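Local coordinates for protein (R)-S-adenosyl-L-methionine hydrolase (Thermus thermophilus, PDB 2CW5) that hydrolyses S-adenosyl-L-methionine to adenosine and L-methionine, without chlorinase or fluorinase activity, at residues 4-9 and 15-20; 43-48 and 91-96; 142-145 and 149-152. All coordinates share one frame; numbering follows the deposited sequence.

In the fold
Along the chain the three contacts follow one another in series, with no nesting and no crossing. Contact 1 comes first and closes the short loop between strand 4-8 and helix 16-24. Contact 2 spans a much longer excursion, bringing the start of helix 45-55 against the loop after strand 87-89. Contact 3 holds the chain leaving helix 133-147, on its way to strand 157-158, against the end of that helix. Contacts 1 and 2 touch: Asp9 OD2 lies 2.8 Å from Gln43 N, a probable hydrogen bond, and Leu7 packs on Ala48. Contact 3 touches neither, though its nearest atoms come to about 4 Å of contact 1. All three belong to the N-terminal alpha/beta domain.

Contact 1. Residues 4-9 and 15-20; sequences VYFLSD and PYVAVV
The Phe6 ring, carried by strand 4-8, is met obliquely by two valines of helix 16-24, while the carbonyl oxygen Val17 O lies at its edge, in the ring plane, about 3.8 Å from Phe6 CE2. His38 makes an edge-to-face pair with the same ring. The leading ring carbon does most of the touching: Phe6 CE2 is 3.7 Å from Val17 CG1 and equally 3.7 Å from Val20 CG1, so it fits between methyls one helical turn apart. Val20 also reaches the ring tip, with Val20 CG1 3.8 Å from Phe6 CZ. Phe6 holds CG anti to the backbone N (chi1 -173°), which sends the ring straight out from the strand to bridge two backbones whose axes are 10.5 Å apart. The contact is apolar, formed by the exclusion of water from a buried interface.

Farther along the strand, Ser8 OG approaches Val17 CG2 to 3.9 Å. This is a fringe contact for the hydroxyl, whose polar partners are His38 ND1 and Phe10 N. Asp9, which by similarity binds adenosine, follows directly at the C-terminal end of the strand, where active sites of alpha/beta folds commonly gather.

Strand and helix run nearly antiparallel, at 151°, as in the first half of a beta-alpha-beta crossover; strand 34-37 then pairs parallel to 4-8. Strand 64-68 flanks 4-8 across from 34-37. Leu7 packs on helix 45-55, whereas Phe6 is directed to helix 16-24. Val20 touches Ala139 of helix 133-147, and Val19 rests on Ala55 of the second subunit, placing helix 16-24 between its own domain and a neighbour in the trimer.

Contact 2. Residues 43-48 and 91-96; sequences QDLRRA and PDNGLF
Leu45 meets Asn93 and Ala48 meets Leu95 in a partly buried van der Waals contact, where the first turn of helix 45-55 leans on the loop between strand 87-89 and helix 99-102. The branches of Leu45 split the work: CD2 lies 3.7 Å from Asn93 ND2, while CD1 is 3.7 Å from the backbone oxygen Asn93 O. One turn on, Ala48 CB and Leu95 CD1 are only 3.4 Å apart, tighter than usual for two carbons. Leu95 extends away from its own amide nitrogen (chi1 169°), and its CD1 branch then turns to the helix; the side chain also packs on Leu52 and on Ala67 of strand 64-68.

Both partners are shaped by capping and turn motifs. Asp44 is the N-cap of the helix, and Arg47 N donates to Asp44 OD1 over 3.1 Å, nearly straight at 160° but from well above the carboxylate plane. In the loop, Asn93 forms an Asx turn: its OD1 accepts from Leu95 N at 3.1 Å, the donor tilted 28° from the carbonyl plane. Asn93 ND2 gives a hydrogen bond to Val69 O, so both ends of the amide are held and its rotation is fixed, close to Asp70, which is important for activity by similarity. Gly94, between Asn93 and Leu95, has a positive phi at which a side chain would press on the preceding carbonyl oxygen, so the turn suits glycine. Arg47 NH2 forms a salt bridge with Glu13 of the third subunit.

Contact 3. Residues 142-145 and 149-152; sequences AAHL and LPPE
Leu149 is modelled with its CB over one face of the His144 ring, offset toward the rim, in a CH-pi contact closer than carbons can sit, so its detail is doubtful and only the rough stacking is safe: an imidazole lying against the base of a leucine, the two side chains crossing at about a right angle. Separately, the ring is probably turned over in the model, so its nitrogens and carbons cannot be told apart with confidence. A nearly fully extended first torsion (chi1 -178°) carries the His144 ring toward the returning chain.

The firmer link is in the backbone. Leu149 N donates to His144 O over 3.2 Å. It is a 6→1 bond at the C-terminal end of helix 133-147, and it folds the departing chain back on the helix. Pro150 and Pro151 come next, and having no N-H they cannot extend such a pattern; a 3-10 segment begins at Pro151.

On the inner side, the Leu145 CD2 methyl sits beside a backbone carbonyl, 4.0 Å from Leu149 O, and makes a loose apolar touch with Pro151 CB at 4.3 Å. Leu145 is buried and also packs on Val64 of strand 64-68 and on Thr87 and Val89 of strand 87-89, while Pro151 rests on Arg107 and Phe109 of strand 107-110. The exposed Leu149 and Pro150 form the outer side of the turn, at the protein surface.

Contact 1. Residues 4-9 and 15-20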
loop_
_atom_site.group_PDB
_atom_site.type_symbol
_atom_site.label_atom_id
_atom_site.label_comp_id
_atom_site.label_asym_id
_atom_site.label_seq_id
_atom_site.Cartn_x
_atom_site.Cartn_y
_atom_site.Cartn_z
ATOM N N VAL C 4 1.381 4.020 18.118
ATOM C CA VAL C 4 0.819 5.017 17.223
ATOM C C VAL C 4 0.067 4.341 16.078
ATOM O O VAL C 4 0.636 3.543 15.328
ATOM C CB VAL C 4 1.918 5.928 16.617
ATOM C CG1 VAL C 4 1.298 6.882 15.613
ATOM C CG2 VAL C 4 2.615 6.720 17.714
ATOM N N TYR C 5 -1.218 4.653 15.962
ATOM C CA TYR C 5 -2.052 4.107 14.895
ATOM C C TYR C 5 -2.186 5.225 13.873
ATOM O O TYR C 5 -2.545 6.358 14.214
ATOM C CB TYR C 5 -3.398 3.663 15.460
ATOM C CG TYR C 5 -3.264 2.363 16.234
ATOM C CD1 TYR C 5 -3.393 1.130 15.588
ATOM C CD2 TYR C 5 -2.924 2.365 17.587
ATOM C CE1 TYR C 5 -3.181 -0.073 16.273
ATOM C CE2 TYR C 5 -2.707 1.164 18.284
ATOM C CZ TYR C 5 -2.836 -0.046 17.618
ATOM O OH TYR C 5 -2.612 -1.228 18.289
ATOM N N PHE C 6 -1.909 4.885 12.620
ATOM C CA PHE C 6 -1.875 5.851 11.527
ATOM C C PHE C 6 -2.893 5.652 10.395
ATOM O O PHE C 6 -2.984 4.576 9.792
ATOM C CB PHE C 6 -0.425 5.833 10.996
ATOM C CG PHE C 6 -0.104 6.880 9.969
ATOM C CD1 PHE C 6 -0.881 8.026 9.826
ATOM C CD2 PHE C 6 1.014 6.716 9.145
ATOM C CE1 PHE C 6 -0.553 8.993 8.875
ATOM C CE2 PHE C 6 1.354 7.675 8.190
ATOM C CZ PHE C 6 0.567 8.817 8.053
ATOM N N LEU C 7 -3.667 6.700 10.126
ATOM C CA LEU C 7 -4.644 6.674 9.048
ATOM C C LEU C 7 -4.441 7.910 8.180
ATOM O O LEU C 7 -4.117 8.982 8.684
ATOM C CB LEU C 7 -6.077 6.668 9.601
ATOM C CG LEU C 7 -7.201 6.670 8.553
ATOM C CD1 LEU C 7 -8.415 5.902 9.085
ATOM C CD2 LEU C 7 -7.580 8.111 8.193
ATOM N N SER C 8 -4.609 7.761 6.872
ATOM C CA SER C 8 -4.461 8.908 5.986
ATOM C C SER C 8 -5.119 8.629 4.651
ATOM O O SER C 8 -5.630 7.536 4.418
ATOM C CB SER C 8 -2.983 9.208 5.734
ATOM O OG SER C 8 -2.456 8.326 4.753
ATOM N N ASP C 9 -5.112 9.636 3.780
ATOM C CA ASP C 9 -5.641 9.482 2.433
ATOM C C ASP C 9 -4.465 9.722 1.480
ATOM O O ASP C 9 -4.661 10.096 0.327
ATOM C CB ASP C 9 -6.756 10.499 2.161
ATOM C CG ASP C 9 -6.261 11.942 2.187
ATOM O OD1 ASP C 9 -5.120 12.178 2.634
ATOM O OD2 ASP C 9 -7.021 12.842 1.765
ATOM N N PRO C 15 5.533 8.379 -1.342
ATOM C CA PRO C 15 6.209 7.915 -0.129
ATOM C C PRO C 15 5.798 8.718 1.113
ATOM O O PRO C 15 6.491 8.690 2.123
ATOM C CB PRO C 15 7.678 8.113 -0.473
ATOM C CG PRO C 15 7.636 9.414 -1.226
ATOM C CD PRO C 15 6.421 9.252 -2.136
ATOM N N TYR C 16 4.671 9.418 1.043
ATOM C CA TYR C 16 4.230 10.235 2.179
ATOM C C TYR C 16 4.020 9.449 3.471
ATOM O O TYR C 16 4.455 9.877 4.542
ATOM C CB TYR C 16 2.955 11.001 1.823
ATOM C CG TYR C 16 3.074 11.815 0.555
ATOM C CD1 TYR C 16 4.252 12.497 0.247
ATOM C CD2 TYR C 16 2.005 11.908 -0.337
ATOM C CE1 TYR C 16 4.366 13.252 -0.922
ATOM C CE2 TYR C 16 2.107 12.662 -1.507
ATOM C CZ TYR C 16 3.288 13.327 -1.793
ATOM O OH TYR C 16 3.395 14.051 -2.958
ATOM N N VAL C 17 3.366 8.296 3.385
ATOM C CA VAL C 17 3.143 7.500 4.592
ATOM C C VAL C 17 4.481 7.119 5.225
ATOM O O VAL C 17 4.660 7.232 6.439
ATOM C CB VAL C 17 2.336 6.204 4.286
ATOM C CG1 VAL C 17 2.314 5.294 5.515
ATOM C CG2 VAL C 17 0.900 6.564 3.886
ATOM N N ALA C 18 5.422 6.681 4.393
ATOM C CA ALA C 18 6.738 6.270 4.863
ATOM C C ALA C 18 7.520 7.418 5.499
ATOM O O ALA C 18 8.237 7.213 6.475
ATOM C CB ALA C 18 7.536 5.674 3.715
ATOM N N VAL C 19 7.399 8.620 4.938
ATOM C CA VAL C 19 8.102 9.775 5.482
ATOM C C VAL C 19 7.598 10.092 6.891
ATOM O O VAL C 19 8.388 10.405 7.785
ATOM C CB VAL C 19 7.934 11.016 4.575
ATOM C CG1 VAL C 19 8.549 12.247 5.243
ATOM C CG2 VAL C 19 8.615 10.766 3.236
ATOM N N VAL C 20 6.287 10.001 7.092
ATOM C CA VAL C 20 5.720 10.250 8.409
ATOM C C VAL C 20 6.245 9.197 9.387
ATOM O O VAL C 20 6.605 9.508 10.525
ATOM C CB VAL C 20 4.180 10.209 8.369
ATOM C CG1 VAL C 20 3.623 10.199 9.783
ATOM C CG2 VAL C 20 3.653 11.431 7.612
#

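Contact 2. Residues 43-48 and 91-96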
loop_
_atom_site.group_PDB
_atom_site.type_symbol
_atom_site.label_atom_id
_atom_site.label_comp_id
_atom_site.label_asym_id
_atom_site.label_seq_id
_atom_site.Cartn_x
_atom_site.Cartn_y
_atom_site.Cartn_z
ATOM N N GLN C 43 -9.475 13.396 0.476
ATOM C CA GLN C 43 -10.394 14.362 1.076
ATOM C C GLN C 43 -11.739 13.810 1.556
ATOM O O GLN C 43 -12.576 14.577 2.027
ATOM C CB GLN C 43 -10.671 15.512 0.102
ATOM C CG GLN C 43 -9.451 16.321 -0.303
ATOM C CD GLN C 43 -9.826 17.573 -1.079
ATOM O OE1 GLN C 43 -10.574 18.421 -0.585
ATOM N NE2 GLN C 43 -9.311 17.693 -2.300
ATOM N N ASP C 44 -11.957 12.503 1.438
ATOM C CA ASP C 44 -13.227 11.904 1.862
ATOM C C ASP C 44 -13.268 11.758 3.385
ATOM O O ASP C 44 -12.878 10.723 3.931
ATOM C CB ASP C 44 -13.408 10.528 1.216
ATOM C CG ASP C 44 -14.839 10.013 1.310
ATOM O OD1 ASP C 44 -15.571 10.395 2.249
ATOM O OD2 ASP C 44 -15.232 9.206 0.445
ATOM N N LEU C 45 -13.760 12.792 4.063
ATOM C CA LEU C 45 -13.833 12.794 5.522
ATOM C C LEU C 45 -14.815 11.799 6.134
ATOM O O LEU C 45 -14.549 11.241 7.196
ATOM C CB LEU C 45 -14.170 14.199 6.029
ATOM C CG LEU C 45 -13.150 15.289 5.695
ATOM C CD1 LEU C 45 -13.637 16.624 6.241
ATOM C CD2 LEU C 45 -11.795 14.928 6.291
ATOM N N ARG C 46 -15.950 11.582 5.482
ATOM C CA ARG C 46 -16.944 10.660 6.020
ATOM C C ARG C 46 -16.421 9.229 6.007
ATOM O O ARG C 46 -16.645 8.476 6.942
ATOM C CB ARG C 46 -18.245 10.769 5.222
ATOM C CG ARG C 46 -18.894 12.148 5.331
ATOM C CD ARG C 46 -19.968 12.333 4.274
ATOM N NE ARG C 46 -21.186 11.573 4.547
ATOM C CZ ARG C 46 -22.249 12.064 5.177
ATOM N NH1 ARG C 46 -22.247 13.319 5.608
ATOM N NH2 ARG C 46 -23.325 11.309 5.353
ATOM N N ARG C 47 -15.715 8.869 4.941
ATOM C CA ARG C 47 -15.143 7.538 4.808
ATOM C C ARG C 47 -14.095 7.356 5.895
ATOM O O ARG C 47 -14.047 6.322 6.575
ATOM C CB ARG C 47 -14.497 7.394 3.422
ATOM C CG ARG C 47 -13.698 6.117 3.205
ATOM C CD ARG C 47 -14.564 4.875 3.202
ATOM N NE ARG C 47 -13.759 3.681 2.948
ATOM C CZ ARG C 47 -13.354 3.291 1.741
ATOM N NH1 ARG C 47 -13.688 3.993 0.664
ATOM N NH2 ARG C 47 -12.594 2.210 1.614
ATOM N N ALA C 48 -13.268 8.380 6.071
ATOM C CA ALA C 48 -12.210 8.338 7.074
ATOM C C ALA C 48 -12.772 8.333 8.488
ATOM O O ALA C 48 -12.260 7.624 9.362
ATOM C CB ALA C 48 -11.258 9.523 6.885
ATOM N N PRO C 91 -6.182 17.056 11.710
ATOM C CA PRO C 91 -6.869 18.309 11.379
ATOM C C PRO C 91 -8.199 18.475 12.105
ATOM O O PRO C 91 -8.939 17.513 12.309
ATOM C CB PRO C 91 -7.047 18.211 9.869
ATOM C CG PRO C 91 -7.236 16.729 9.669
ATOM C CD PRO C 91 -6.141 16.160 10.543
ATOM N N ASP C 92 -8.481 19.708 12.506
ATOM C CA ASP C 92 -9.718 20.031 13.204
ATOM C C ASP C 92 -10.777 20.303 12.141
ATOM O O ASP C 92 -11.208 21.443 11.942
ATOM C CB ASP C 92 -9.501 21.264 14.090
ATOM C CG ASP C 92 -10.687 21.564 14.990
ATOM O OD1 ASP C 92 -11.477 20.644 15.288
ATOM O OD2 ASP C 92 -10.816 22.731 15.419
ATOM N N ASN C 93 -11.183 19.243 11.449
ATOM C CA ASN C 93 -12.171 19.358 10.392
ATOM C C ASN C 93 -13.309 18.350 10.527
ATOM O O ASN C 93 -14.038 18.097 9.567
ATOM C CB ASN C 93 -11.497 19.201 9.022
ATOM C CG ASN C 93 -10.778 17.869 8.865
ATOM O OD1 ASN C 93 -10.920 16.963 9.695
ATOM N ND2 ASN C 93 -10.005 17.740 7.784
ATOM N N GLY C 94 -13.452 17.766 11.713
ATOM C CA GLY C 94 -14.529 16.817 11.935
ATOM C C GLY C 94 -14.183 15.368 11.647
ATOM O O GLY C 94 -15.020 14.483 11.821
ATOM N N LEU C 95 -12.957 15.134 11.197
ATOM C CA LEU C 95 -12.476 13.791 10.896
ATOM C C LEU C 95 -12.736 12.815 12.056
ATOM O O LEU C 95 -13.109 11.657 11.840
ATOM C CB LEU C 95 -10.973 13.853 10.607
ATOM C CG LEU C 95 -10.164 12.553 10.511
ATOM C CD1 LEU C 95 -10.748 11.662 9.434
ATOM C CD2 LEU C 95 -8.712 12.881 10.194
ATOM N N PHE C 96 -12.538 13.293 13.281
ATOM C CA PHE C 96 -12.708 12.468 14.481
ATOM C C PHE C 96 -14.124 12.431 15.084
ATOM O O PHE C 96 -14.307 11.897 16.174
ATOM C CB PHE C 96 -11.731 12.946 15.564
ATOM C CG PHE C 96 -10.273 12.772 15.208
ATOM C CD1 PHE C 96 -9.706 11.507 15.128
ATOM C CD2 PHE C 96 -9.464 13.883 14.979
ATOM C CE1 PHE C 96 -8.348 11.341 14.826
ATOM C CE2 PHE C 96 -8.103 13.735 14.676
ATOM C CZ PHE C 96 -7.545 12.456 14.601
#

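Contact 3. Residues 142-145 and 149-152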
loop_
_atom_site.group_PDB
_atom_site.type_symbol
_atom_site.label_atom_id
_atom_site.label_comp_id
_atom_site.label_asym_id
_atom_site.label_seq_id
_atom_site.Cartn_x
_atom_site.Cartn_y
_atom_site.Cartn_z
ATOM N N ALA C 142 2.710 13.611 17.160
ATOM C CA ALA C 142 2.418 12.224 17.500
ATOM C C ALA C 142 3.592 11.580 18.234
ATOM O O ALA C 142 3.399 10.852 19.204
ATOM C CB ALA C 142 2.094 11.443 16.241
ATOM N N ALA C 143 4.811 11.843 17.769
ATOM C CA ALA C 143 5.995 11.275 18.407
ATOM C C ALA C 143 6.085 11.796 19.844
ATOM O O ALA C 143 6.341 11.039 20.787
ATOM C CB ALA C 143 7.245 11.659 17.624
ATOM N N HIS C 144 5.859 13.098 19.996
ATOM C CA HIS C 144 5.897 13.753 21.298
ATOM C C HIS C 144 4.961 13.036 22.268
ATOM O O HIS C 144 5.364 12.653 23.365
ATOM C CB HIS C 144 5.488 15.217 21.127
ATOM C CG HIS C 144 5.524 16.016 22.391
ATOM N ND1 HIS C 144 4.541 15.936 23.353
ATOM C CD2 HIS C 144 6.405 16.945 22.831
ATOM C CE1 HIS C 144 4.810 16.787 24.327
ATOM N NE2 HIS C 144 5.936 17.412 24.035
ATOM N N LEU C 145 3.714 12.843 21.847
ATOM C CA LEU C 145 2.715 12.163 22.667
ATOM C C LEU C 145 3.036 10.683 22.867
ATOM O O LEU C 145 2.813 10.143 23.950
ATOM C CB LEU C 145 1.331 12.312 22.031
ATOM C CG LEU C 145 0.805 13.749 22.039
ATOM C CD1 LEU C 145 -0.438 13.864 21.163
ATOM C CD2 LEU C 145 0.508 14.162 23.484
ATOM N N LEU C 149 5.347 12.572 26.585
ATOM C CA LEU C 149 5.560 13.963 26.967
ATOM C C LEU C 149 4.221 14.695 27.088
ATOM O O LEU C 149 3.276 14.404 26.356
ATOM C CB LEU C 149 6.467 14.645 25.941
ATOM C CG LEU C 149 7.887 14.081 25.880
ATOM C CD1 LEU C 149 8.647 14.691 24.714
ATOM C CD2 LEU C 149 8.601 14.364 27.193
ATOM N N PRO C 150 4.131 15.669 28.008
ATOM C CA PRO C 150 2.916 16.456 28.253
ATOM C C PRO C 150 2.317 17.133 27.027
ATOM O O PRO C 150 3.029 17.718 26.216
ATOM C CB PRO C 150 3.370 17.463 29.306
ATOM C CG PRO C 150 4.802 17.675 28.962
ATOM C CD PRO C 150 5.279 16.263 28.717
ATOM N N PRO C 151 0.984 17.066 26.885
ATOM C CA PRO C 151 0.295 17.677 25.746
ATOM C C PRO C 151 0.499 19.186 25.640
ATOM O O PRO C 151 0.619 19.722 24.539
ATOM C CB PRO C 151 -1.165 17.287 25.977
ATOM C CG PRO C 151 -1.256 17.179 27.463
ATOM C CD PRO C 151 0.016 16.448 27.810
ATOM N N GLU C 152 0.544 19.871 26.781
ATOM C CA GLU C 152 0.740 21.317 26.780
ATOM C C GLU C 152 2.061 21.690 26.114
ATOM O O GLU C 152 2.287 22.851 25.771
ATOM C CB GLU C 152 0.703 21.879 28.208
ATOM C CG GLU C 152 1.580 21.146 29.209
ATOM C CD GLU C 152 0.810 20.114 30.009
ATOM O OE1 GLU C 152 0.190 19.221 29.394
ATOM O OE2 GLU C 152 0.826 20.193 31.258
#